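Long-range contacts in GlcNAc-alpha-1,4-Gal-releasing endo-beta-galactosidase (Clostridium perfringens, PDB 1UPS), which probably hydrolyses internal beta-galactosidic linkages in glycans, releasing the disaccharide GlcNAc-alpha-1,4-Gal, and carries a bound calcium ion: residues Glu120-Thr125 against Asp243-Thr248; Met99-Ser104 against Gly247-Ile252; Asn309-Tyr314 against Thr353-His358. All blocks are in the same frame, centred on the assembly; numbering follows the deposited sequence.

How the interactions relate
The three contacts illustrate how chemistry follows place in a fold. Interactions 1 and 2 share Gly-247 and Thr-248 at the start of strand 246-254 and touch each other, while strands 121-122 and 101-102, which they bring in, pair as a small sheet of their own. Interaction 2 is wholly buried and combines sheet-like hydrogen bonds with apolar side chains; interactions 1 and 3 are only partly buried. Interaction 1 depends on charges, a hydroxyl and a water. Interaction 3 belongs to a different part of the chain, its centre about 48 Å from that of interaction 1. There a histidine, a lysine-tyrosine pair and three bridging waters join two turns whose backbones do not bond directly.

Interaction 1 (Glu120-Thr125 against Asp243-Thr248); sequences EWRGYT and DYEMGT
Glu-245 meets both Arg-122 and Thr-125 through a single carboxylate oxygen. In the salt bridge, Arg-122 NH1 stands 3.0 Å from Glu-245 OE1, on the anti side and 30° out of the carboxylate plane. The Arg-122 chain bends at chi3 (78°), bringing its guanidinium over to Thr-125 and Glu-245. Guanidinium and carboxylate are turned 52° apart, a one-point grip. Thr-125 OG1 donates a hydrogen bond to Glu-245 OE1 (3.0 Å), arriving nearly in line with the C-O bond and from the opposite face to the arginine. That hydroxyl also accepts from Arg-122 NE at 2.9 Å, helping fix the guanidinium's rotation. Arg-122 NH2 is bound by Glu-120 OE2 (2.9 Å) and by Asp-155; three acids thus surround one guanidinium and probably keep it charged.

Away from the charges the contacts are weaker or pass through water. Thr-125 CA makes a CA-H...O contact of 3.4 Å with Met-246 O, and one water donates to Tyr-124 O and Met-246 O while accepting from Thr-248 OG1. Just beyond, the backbones of Met-246 and Thr-126 bond. The salt-bridge network ties the turn after strand 121-122 to strand 246-254, within the antiparallel beta-sandwich characteristic of family 16 glycoside hydrolases.

Interaction 2 (Met99-Ser104 against Gly247-Ile252); sequences MSFDKS and GTILNI
Met-99 and Ile-249 lie side by side and point the same way, as partners in an antiparallel, non-hydrogen-bonded pair should. Their CA atoms are 4.4 Å apart, and Met-99 SD rests 4.0 Å from Ile-249 CD1. The Phe-101 ring slants across the isoleucine, bringing CE1 to 4.0 Å from Ile-249 CG1. With chi1 at 63° its CG is tucked between backbone N and carbonyl carbon, a turn that swings the ring back over its own segment, where Met-99 CB covers part of one face. Gly-247 has no side chain, and the ring can settle close to its backbone, Phe-101 CD1 lying 3.7 Å from Gly-247 CA.

Ser-100 points across to Thr-248 and grips it at both ends of the residue. Its N donates to Thr-248 O over 2.8 Å, nearly straight at 160°, and its OG accepts from Thr-248 N at 2.9 Å. A hydroxyl thereby stands where a strand partner would normally offer its carbonyl. Ser-100 OG also bonds to Tyr-124 O, one of several bonds, with backbone ones from Ser-100 and Asp-102, that join the segment holding strand 121-122. Strand 246-254 lies between strand 94-99 and strand 145-152: Ile-249 packs on Trp-149 of the latter, while Thr-248 touches both Trp-148 and, from strand 267-279 of the other sheet, Met-274.

Interaction 3 (Asn309-Tyr314 against Thr353-His358); sequences NDKVSY and TGYIEH
His-358 reaches across to the backbone of Asn-309 and Lys-311 in what family assignment suggests is a ricin-like beta-trefoil module, built here of short hairpins and turns. This ring is the firm part of the contact. NE2 donates to Asn-309 O at 2.8 Å, meeting a lone pair in the carbonyl plane and staying within the plane of the imidazole. A second, weak bond from NE2 goes to Lys-311 O (3.2 Å). Because ND1 is held by Glu-345 on its other side, both ring nitrogens have partners, and the acid may polarise the imidazole toward a positive charge. An Asx turn, in which Asn-309 OD1 accepts from Lys-311 N, shapes the backbone that presents the two carbonyls.

Next to the ring the packing turns apolar: Val-312 CG2 meets His-358 CD2 obliquely at 3.8 Å and lies 4.1 Å from Ile-356 CG2. Leu-347 touches both Val-312 and Ile-356, and the backbone of Leu-400 bonds to each of them.

Elsewhere the segments are held apart, and water does the joining. Asp-310 O accepts from two waters, one of which accepts from His-358 N while the other donates to Ile-356 O. A third links Val-312 N to Ile-356 O, and these three waters carry the backbone-to-backbone links between the two segments here. At the other end of the contact, Lys-311 bends at chi2 (-119°) and lays its aliphatic end over one face of Tyr-355, whose hydroxyl bonds to Glu-397. The ammonium adds a long cation-pi interaction, NZ standing 4.9 Å from the centroid of the Tyr-355 ring, but the closer touch is a CH-pi one: Lys-311 CE sits 3.7 Å from that same centroid, 19° off the ring normal.

Interaction 1 (Glu120-Thr125 against Asp243-Thr248)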
loop_
_atom_site.group_PDB
_atom_site.type_symbol
_atom_site.label_atom_id
_atom_site.label_comp_id
_atom_site.label_asym_id
_atom_site.label_seq_id
_atom_site.Cartn_x
_atom_site.Cartn_y
_atom_site.Cartn_z
ATOM N N GLU A 120 -1.728 7.343 -28.084
ATOM C CA GLU A 120 -1.129 6.676 -26.930
ATOM C C GLU A 120 0.319 7.080 -26.733
ATOM O O GLU A 120 1.133 7.030 -27.671
ATOM C CB GLU A 120 -1.266 5.159 -27.065
ATOM C CG GLU A 120 -0.753 4.380 -25.859
ATOM C CD GLU A 120 -0.845 2.875 -26.054
ATOM O OE1 GLU A 120 -1.478 2.409 -27.039
ATOM O OE2 GLU A 120 -0.295 2.144 -25.213
ATOM N N TRP A 121 0.630 7.487 -25.500
ATOM C CA TRP A 121 1.998 7.824 -25.110
ATOM C C TRP A 121 2.296 7.263 -23.712
ATOM O O TRP A 121 1.444 7.306 -22.816
ATOM C CB TRP A 121 2.212 9.354 -25.181
ATOM C CG TRP A 121 3.510 9.808 -24.559
ATOM C CD1 TRP A 121 4.744 9.897 -25.163
ATOM C CD2 TRP A 121 3.696 10.223 -23.205
ATOM N NE1 TRP A 121 5.684 10.333 -24.256
ATOM C CE2 TRP A 121 5.068 10.540 -23.043
ATOM C CE3 TRP A 121 2.834 10.372 -22.102
ATOM C CZ2 TRP A 121 5.595 11.010 -21.828
ATOM C CZ3 TRP A 121 3.364 10.805 -20.884
ATOM C CH2 TRP A 121 4.733 11.127 -20.763
ATOM N N ARG A 122 3.498 6.713 -23.537
ATOM C CA ARG A 122 3.864 6.072 -22.284
ATOM C C ARG A 122 5.227 6.589 -21.842
ATOM O O ARG A 122 6.269 6.183 -22.395
ATOM C CB ARG A 122 3.879 4.536 -22.416
ATOM C CG ARG A 122 2.583 3.946 -23.014
ATOM C CD ARG A 122 2.684 2.481 -23.353
ATOM N NE ARG A 122 2.581 1.574 -22.208
ATOM C CZ ARG A 122 1.486 0.881 -21.895
ATOM N NH1 ARG A 122 1.502 0.042 -20.866
ATOM N NH2 ARG A 122 0.365 1.037 -22.606
ATOM N N GLY A 123 5.204 7.501 -20.871
ATOM C CA GLY A 123 6.415 8.017 -20.245
ATOM C C GLY A 123 7.090 6.954 -19.403
ATOM O O GLY A 123 8.299 6.681 -19.555
ATOM N N TYR A 124 6.314 6.351 -18.504
ATOM C CA TYR A 124 6.768 5.206 -17.725
ATOM C C TYR A 124 5.596 4.338 -17.297
ATOM O O TYR A 124 4.755 4.759 -16.497
ATOM C CB TYR A 124 7.568 5.638 -16.484
ATOM C CG TYR A 124 8.174 4.446 -15.754
ATOM C CD1 TYR A 124 9.185 3.684 -16.351
ATOM C CD2 TYR A 124 7.720 4.070 -14.481
ATOM C CE1 TYR A 124 9.737 2.584 -15.696
ATOM C CE2 TYR A 124 8.253 2.956 -13.821
ATOM C CZ TYR A 124 9.270 2.227 -14.440
ATOM O OH TYR A 124 9.820 1.139 -13.809
ATOM N N THR A 125 5.540 3.131 -17.845
ATOM C CA THR A 125 4.563 2.140 -17.417
ATOM C C THR A 125 5.326 0.853 -17.141
ATOM O O THR A 125 6.213 0.469 -17.928
ATOM C CB THR A 125 3.514 1.874 -18.523
ATOM O OG1 THR A 125 4.193 1.548 -19.741
ATOM C CG2 THR A 125 2.712 3.165 -18.869
ATOM N N ASP A 243 -1.671 -7.767 -12.176
ATOM C CA ASP A 243 -0.719 -8.522 -12.995
ATOM C C ASP A 243 -0.572 -7.980 -14.426
ATOM O O ASP A 243 -0.551 -8.748 -15.422
ATOM C CB ASP A 243 -1.056 -10.018 -12.960
ATOM C CG ASP A 243 -2.382 -10.349 -13.628
ATOM O OD1 ASP A 243 -3.241 -9.452 -13.801
ATOM O OD2 ASP A 243 -2.642 -11.508 -14.028
ATOM N N TYR A 244 -0.462 -6.655 -14.520
ATOM C CA TYR A 244 -0.341 -5.948 -15.800
ATOM C C TYR A 244 0.357 -4.626 -15.547
ATOM O O TYR A 244 0.533 -4.230 -14.393
ATOM C CB TYR A 244 -1.720 -5.682 -16.439
ATOM C CG TYR A 244 -2.786 -5.370 -15.438
ATOM C CD1 TYR A 244 -2.911 -4.083 -14.895
ATOM C CD2 TYR A 244 -3.665 -6.365 -15.005
ATOM C CE1 TYR A 244 -3.898 -3.801 -13.949
ATOM C CE2 TYR A 244 -4.661 -6.083 -14.059
ATOM C CZ TYR A 244 -4.765 -4.805 -13.546
ATOM O OH TYR A 244 -5.727 -4.520 -12.612
ATOM N N GLU A 245 0.755 -3.953 -16.616
ATOM C CA GLU A 245 1.476 -2.684 -16.482
ATOM C C GLU A 245 0.543 -1.603 -15.954
ATOM O O GLU A 245 -0.646 -1.601 -16.266
ATOM C CB GLU A 245 2.070 -2.250 -17.822
ATOM C CG GLU A 245 3.175 -3.181 -18.310
ATOM C CD GLU A 245 4.125 -2.522 -19.291
ATOM O OE1 GLU A 245 3.867 -1.386 -19.725
ATOM O OE2 GLU A 245 5.137 -3.169 -19.648
ATOM N N MET A 246 1.106 -0.698 -15.156
ATOM C CA MET A 246 0.365 0.418 -14.568
ATOM C C MET A 246 1.116 1.708 -14.821
ATOM O O MET A 246 2.361 1.712 -14.904
ATOM C CB MET A 246 0.193 0.206 -13.057
ATOM C CG MET A 246 -0.676 -1.014 -12.712
ATOM S SD MET A 246 -0.807 -1.279 -10.920
ATOM C CE MET A 246 -2.298 -0.257 -10.560
ATOM N N GLY A 247 0.355 2.801 -14.935
ATOM C CA GLY A 247 0.910 4.134 -15.093
ATOM C C GLY A 247 0.795 4.881 -13.783
ATOM O O GLY A 247 0.063 4.443 -12.898
ATOM N N THR A 248 1.505 6.007 -13.672
ATOM C CA THR A 248 1.605 6.752 -12.414
ATOM C C THR A 248 0.993 8.134 -12.536
ATOM O O THR A 248 1.197 8.816 -13.540
ATOM C CB THR A 248 3.112 6.894 -12.025
ATOM O OG1 THR A 248 3.637 5.584 -11.740
ATOM C CG2 THR A 248 3.280 7.681 -10.691
HETATM O O HOH W 1 4.109 3.830 -13.798
#

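Interaction 2 (Met99-Ser104 against Gly247-Ile252)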
loop_
_atom_site.group_PDB
_atom_site.type_symbol
_atom_site.label_atom_id
_atom_site.label_comp_id
_atom_site.label_asym_id
_atom_site.label_seq_id
_atom_site.Cartn_x
_atom_site.Cartn_y
_atom_site.Cartn_z
ATOM N N MET A 99 1.103 13.009 -15.132
ATOM C CA MET A 99 0.908 11.572 -15.331
ATOM C C MET A 99 2.031 11.015 -16.173
ATOM O O MET A 99 2.542 11.719 -17.025
ATOM C CB MET A 99 -0.417 11.287 -16.045
ATOM C CG MET A 99 -1.640 12.020 -15.483
ATOM S SD MET A 99 -3.196 11.271 -15.989
ATOM C CE MET A 99 -3.048 11.414 -17.836
ATOM N N SER A 100 2.403 9.755 -15.936
ATOM C CA SER A 100 3.473 9.098 -16.710
ATOM C C SER A 100 2.974 8.417 -18.006
ATOM O O SER A 100 3.657 7.556 -18.565
ATOM C CB SER A 100 4.230 8.088 -15.830
ATOM O OG SER A 100 3.461 6.904 -15.635
ATOM N N PHE A 101 1.800 8.822 -18.483
ATOM C CA PHE A 101 1.175 8.229 -19.678
ATOM C C PHE A 101 0.095 9.189 -20.187
ATOM O O PHE A 101 -0.279 10.160 -19.503
ATOM C CB PHE A 101 0.513 6.884 -19.324
ATOM C CG PHE A 101 -0.608 7.034 -18.332
ATOM C CD1 PHE A 101 -0.333 7.089 -16.965
ATOM C CD2 PHE A 101 -1.922 7.220 -18.773
ATOM C CE1 PHE A 101 -1.371 7.304 -16.037
ATOM C CE2 PHE A 101 -2.969 7.424 -17.857
ATOM C CZ PHE A 101 -2.685 7.466 -16.482
ATOM N N ASP A 102 -0.410 8.902 -21.381
ATOM C CA ASP A 102 -1.548 9.620 -21.947
ATOM C C ASP A 102 -2.206 8.600 -22.856
ATOM O O ASP A 102 -1.616 8.195 -23.855
ATOM C CB ASP A 102 -1.040 10.838 -22.722
ATOM C CG ASP A 102 -2.151 11.718 -23.268
ATOM O OD1 ASP A 102 -1.803 12.742 -23.925
ATOM O OD2 ASP A 102 -3.367 11.492 -23.105
ATOM N N LYS A 103 -3.409 8.160 -22.503
ATOM C CA LYS A 103 -4.001 7.023 -23.195
ATOM C C LYS A 103 -5.521 7.075 -23.079
ATOM O O LYS A 103 -6.047 7.382 -22.006
ATOM C CB LYS A 103 -3.449 5.694 -22.625
ATOM C CG LYS A 103 -3.845 4.439 -23.437
ATOM C CD LYS A 103 -3.045 3.220 -22.964
ATOM C CE LYS A 103 -3.310 1.951 -23.796
ATOM N NZ LYS A 103 -4.536 1.239 -23.351
ATOM N N SER A 104 -6.211 6.765 -24.179
ATOM C CA SER A 104 -7.678 6.758 -24.200
ATOM C C SER A 104 -8.262 5.824 -23.132
ATOM O O SER A 104 -7.679 4.780 -22.828
ATOM C CB SER A 104 -8.200 6.304 -25.574
ATOM O OG SER A 104 -7.998 7.298 -26.563
ATOM N N GLY A 247 0.355 2.801 -14.935
ATOM C CA GLY A 247 0.910 4.134 -15.093
ATOM C C GLY A 247 0.795 4.881 -13.783
ATOM O O GLY A 247 0.063 4.443 -12.898
ATOM N N THR A 248 1.505 6.007 -13.672
ATOM C CA THR A 248 1.605 6.752 -12.414
ATOM C C THR A 248 0.993 8.134 -12.536
ATOM O O THR A 248 1.197 8.816 -13.540
ATOM C CB THR A 248 3.112 6.894 -12.025
ATOM O OG1 THR A 248 3.637 5.584 -11.740
ATOM C CG2 THR A 248 3.280 7.681 -10.691
ATOM N N ILE A 249 0.279 8.545 -11.489
ATOM C CA ILE A 249 -0.237 9.916 -11.389
ATOM C C ILE A 249 0.254 10.519 -10.082
ATOM O O ILE A 249 0.214 9.858 -9.039
ATOM C CB ILE A 249 -1.804 9.915 -11.411
ATOM C CG1 ILE A 249 -2.322 9.189 -12.678
ATOM C CG2 ILE A 249 -2.345 11.368 -11.237
ATOM C CD1 ILE A 249 -3.857 9.075 -12.762
ATOM N N LEU A 250 0.721 11.770 -10.142
ATOM C CA LEU A 250 1.064 12.518 -8.944
ATOM C C LEU A 250 0.250 13.806 -9.000
ATOM O O LEU A 250 0.369 14.576 -9.952
ATOM C CB LEU A 250 2.574 12.851 -8.922
ATOM C CG LEU A 250 3.493 11.706 -8.521
ATOM C CD1 LEU A 250 4.960 11.987 -9.013
ATOM C CD2 LEU A 250 3.448 11.484 -7.023
ATOM N N ASN A 251 -0.587 14.034 -7.992
ATOM C CA ASN A 251 -1.498 15.175 -8.047
ATOM C C ASN A 251 -1.964 15.674 -6.684
ATOM O O ASN A 251 -1.647 15.087 -5.635
ATOM C CB ASN A 251 -2.646 14.956 -9.089
ATOM C CG ASN A 251 -3.660 13.883 -8.700
ATOM O OD1 ASN A 251 -3.388 13.001 -7.895
ATOM N ND2 ASN A 251 -4.859 13.956 -9.316
ATOM N N ILE A 252 -2.668 16.800 -6.709
ATOM C CA ILE A 252 -3.182 17.417 -5.503
ATOM C C ILE A 252 -4.584 17.930 -5.821
ATOM O O ILE A 252 -4.856 18.293 -6.953
ATOM C CB ILE A 252 -2.224 18.535 -5.019
ATOM C CG1 ILE A 252 -2.700 19.110 -3.672
ATOM C CG2 ILE A 252 -1.995 19.618 -6.123
ATOM C CD1 ILE A 252 -1.599 19.932 -2.912
#

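Interaction 3 (Asn309-Tyr314 against Thr353-His358)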
loop_
_atom_site.group_PDB
_atom_site.type_symbol
_atom_site.label_atom_id
_atom_site.label_comp_id
_atom_site.label_asym_id
_atom_site.label_seq_id
_atom_site.Cartn_x
_atom_site.Cartn_y
_atom_site.Cartn_z
ATOM N N ASN A 309 -1.154 -32.604 22.242
ATOM C CA ASN A 309 -1.345 -31.345 22.942
ATOM C C ASN A 309 -2.323 -30.512 22.121
ATOM O O ASN A 309 -2.036 -30.177 20.972
ATOM C CB ASN A 309 -0.004 -30.608 23.090
ATOM C CG ASN A 309 -0.062 -29.472 24.104
ATOM O OD1 ASN A 309 -1.115 -28.872 24.325
ATOM N ND2 ASN A 309 1.086 -29.166 24.726
ATOM N N ASP A 310 -3.486 -30.206 22.698
ATOM C CA ASP A 310 -4.490 -29.421 21.975
ATOM C C ASP A 310 -4.214 -27.911 21.970
ATOM O O ASP A 310 -4.958 -27.150 21.359
ATOM C CB ASP A 310 -5.915 -29.734 22.457
ATOM C CG ASP A 310 -6.157 -29.358 23.908
ATOM O OD1 ASP A 310 -7.295 -29.614 24.394
ATOM O OD2 ASP A 310 -5.302 -28.816 24.650
ATOM N N LYS A 311 -3.143 -27.489 22.643
ATOM C CA LYS A 311 -2.708 -26.088 22.583
ATOM C C LYS A 311 -1.551 -25.951 21.598
ATOM O O LYS A 311 -0.968 -26.962 21.180
ATOM C CB LYS A 311 -2.261 -25.613 23.972
ATOM C CG LYS A 311 -3.335 -25.797 25.037
ATOM C CD LYS A 311 -3.766 -24.484 25.670
ATOM C CE LYS A 311 -5.025 -24.655 26.508
ATOM N NZ LYS A 311 -4.949 -25.842 27.405
ATOM N N VAL A 312 -1.209 -24.714 21.240
ATOM C CA VAL A 312 0.016 -24.449 20.478
ATOM C C VAL A 312 1.093 -24.035 21.487
ATOM O O VAL A 312 0.867 -23.143 22.296
ATOM C CB VAL A 312 -0.199 -23.346 19.409
ATOM C CG1 VAL A 312 1.069 -23.091 18.609
ATOM C CG2 VAL A 312 -1.347 -23.738 18.480
ATOM N N SER A 313 2.241 -24.703 21.453
ATOM C CA SER A 313 3.320 -24.457 22.408
ATOM C C SER A 313 4.265 -23.355 21.933
ATOM O O SER A 313 4.303 -23.015 20.749
ATOM C CB SER A 313 4.135 -25.747 22.617
ATOM O OG SER A 313 3.327 -26.803 23.132
ATOM N N TYR A 314 5.027 -22.787 22.860
ATOM C CA TYR A 314 6.202 -22.023 22.469
ATOM C C TYR A 314 7.375 -22.451 23.338
ATOM O O TYR A 314 7.186 -22.904 24.475
ATOM C CB TYR A 314 5.984 -20.497 22.535
ATOM C CG TYR A 314 5.720 -19.936 23.924
ATOM C CD1 TYR A 314 6.753 -19.840 24.868
ATOM C CD2 TYR A 314 4.452 -19.494 24.289
ATOM C CE1 TYR A 314 6.534 -19.340 26.143
ATOM C CE2 TYR A 314 4.215 -18.970 25.576
ATOM C CZ TYR A 314 5.265 -18.900 26.490
ATOM O OH TYR A 314 5.080 -18.410 27.762
ATOM N N THR A 353 -11.881 -20.525 23.372
ATOM C CA THR A 353 -11.415 -21.035 24.656
ATOM C C THR A 353 -10.437 -20.102 25.380
ATOM O O THR A 353 -10.005 -20.400 26.514
ATOM C CB THR A 353 -10.705 -22.382 24.449
ATOM O OG1 THR A 353 -9.464 -22.165 23.751
ATOM C CG2 THR A 353 -11.511 -23.296 23.521
ATOM N N GLY A 354 -10.083 -19.000 24.720
ATOM C CA GLY A 354 -9.024 -18.116 25.180
ATOM C C GLY A 354 -7.652 -18.517 24.648
ATOM O O GLY A 354 -6.682 -17.766 24.809
ATOM N N TYR A 355 -7.578 -19.695 24.022
ATOM C CA TYR A 355 -6.323 -20.218 23.468
ATOM C C TYR A 355 -6.435 -20.497 21.984
ATOM O O TYR A 355 -7.512 -20.859 21.483
ATOM C CB TYR A 355 -5.884 -21.497 24.214
ATOM C CG TYR A 355 -5.626 -21.247 25.683
ATOM C CD1 TYR A 355 -4.369 -20.812 26.131
ATOM C CD2 TYR A 355 -6.646 -21.413 26.624
ATOM C CE1 TYR A 355 -4.138 -20.557 27.493
ATOM C CE2 TYR A 355 -6.435 -21.161 27.976
ATOM C CZ TYR A 355 -5.181 -20.732 28.411
ATOM O OH TYR A 355 -4.974 -20.489 29.761
ATOM N N ILE A 356 -5.324 -20.332 21.266
ATOM C CA ILE A 356 -5.291 -20.688 19.853
ATOM C C ILE A 356 -5.437 -22.204 19.737
ATOM O O ILE A 356 -4.737 -22.955 20.429
ATOM C CB ILE A 356 -3.961 -20.226 19.185
ATOM C CG1 ILE A 356 -3.789 -18.707 19.294
ATOM C CG2 ILE A 356 -3.918 -20.668 17.708
ATOM C CD1 ILE A 356 -4.834 -17.898 18.500
ATOM N N GLU A 357 -6.342 -22.641 18.861
ATOM C CA GLU A 357 -6.556 -24.060 18.581
ATOM C C GLU A 357 -5.847 -24.439 17.284
ATOM O O GLU A 357 -5.482 -23.566 16.498
ATOM C CB GLU A 357 -8.067 -24.344 18.440
ATOM C CG GLU A 357 -8.866 -23.986 19.685
ATOM C CD GLU A 357 -10.361 -24.120 19.467
ATOM O OE1 GLU A 357 -10.823 -25.273 19.297
ATOM O OE2 GLU A 357 -11.058 -23.078 19.446
ATOM N N HIS A 358 -5.653 -25.734 17.059
ATOM C CA HIS A 358 -5.108 -26.210 15.785
ATOM C C HIS A 358 -5.862 -27.436 15.274
ATOM O O HIS A 358 -6.022 -28.421 15.999
ATOM C CB HIS A 358 -3.602 -26.522 15.877
ATOM C CG HIS A 358 -3.232 -27.448 16.996
ATOM N ND1 HIS A 358 -3.142 -28.813 16.831
ATOM C CD2 HIS A 358 -2.917 -27.206 18.294
ATOM C CE1 HIS A 358 -2.798 -29.375 17.976
ATOM N NE2 HIS A 358 -2.656 -28.424 18.882
HETATM O O HOH W 2 -6.600 -27.544 19.089
HETATM O O HOH W 3 -6.080 -24.855 22.143
HETATM O O HOH W 4 -2.736 -22.578 22.305
#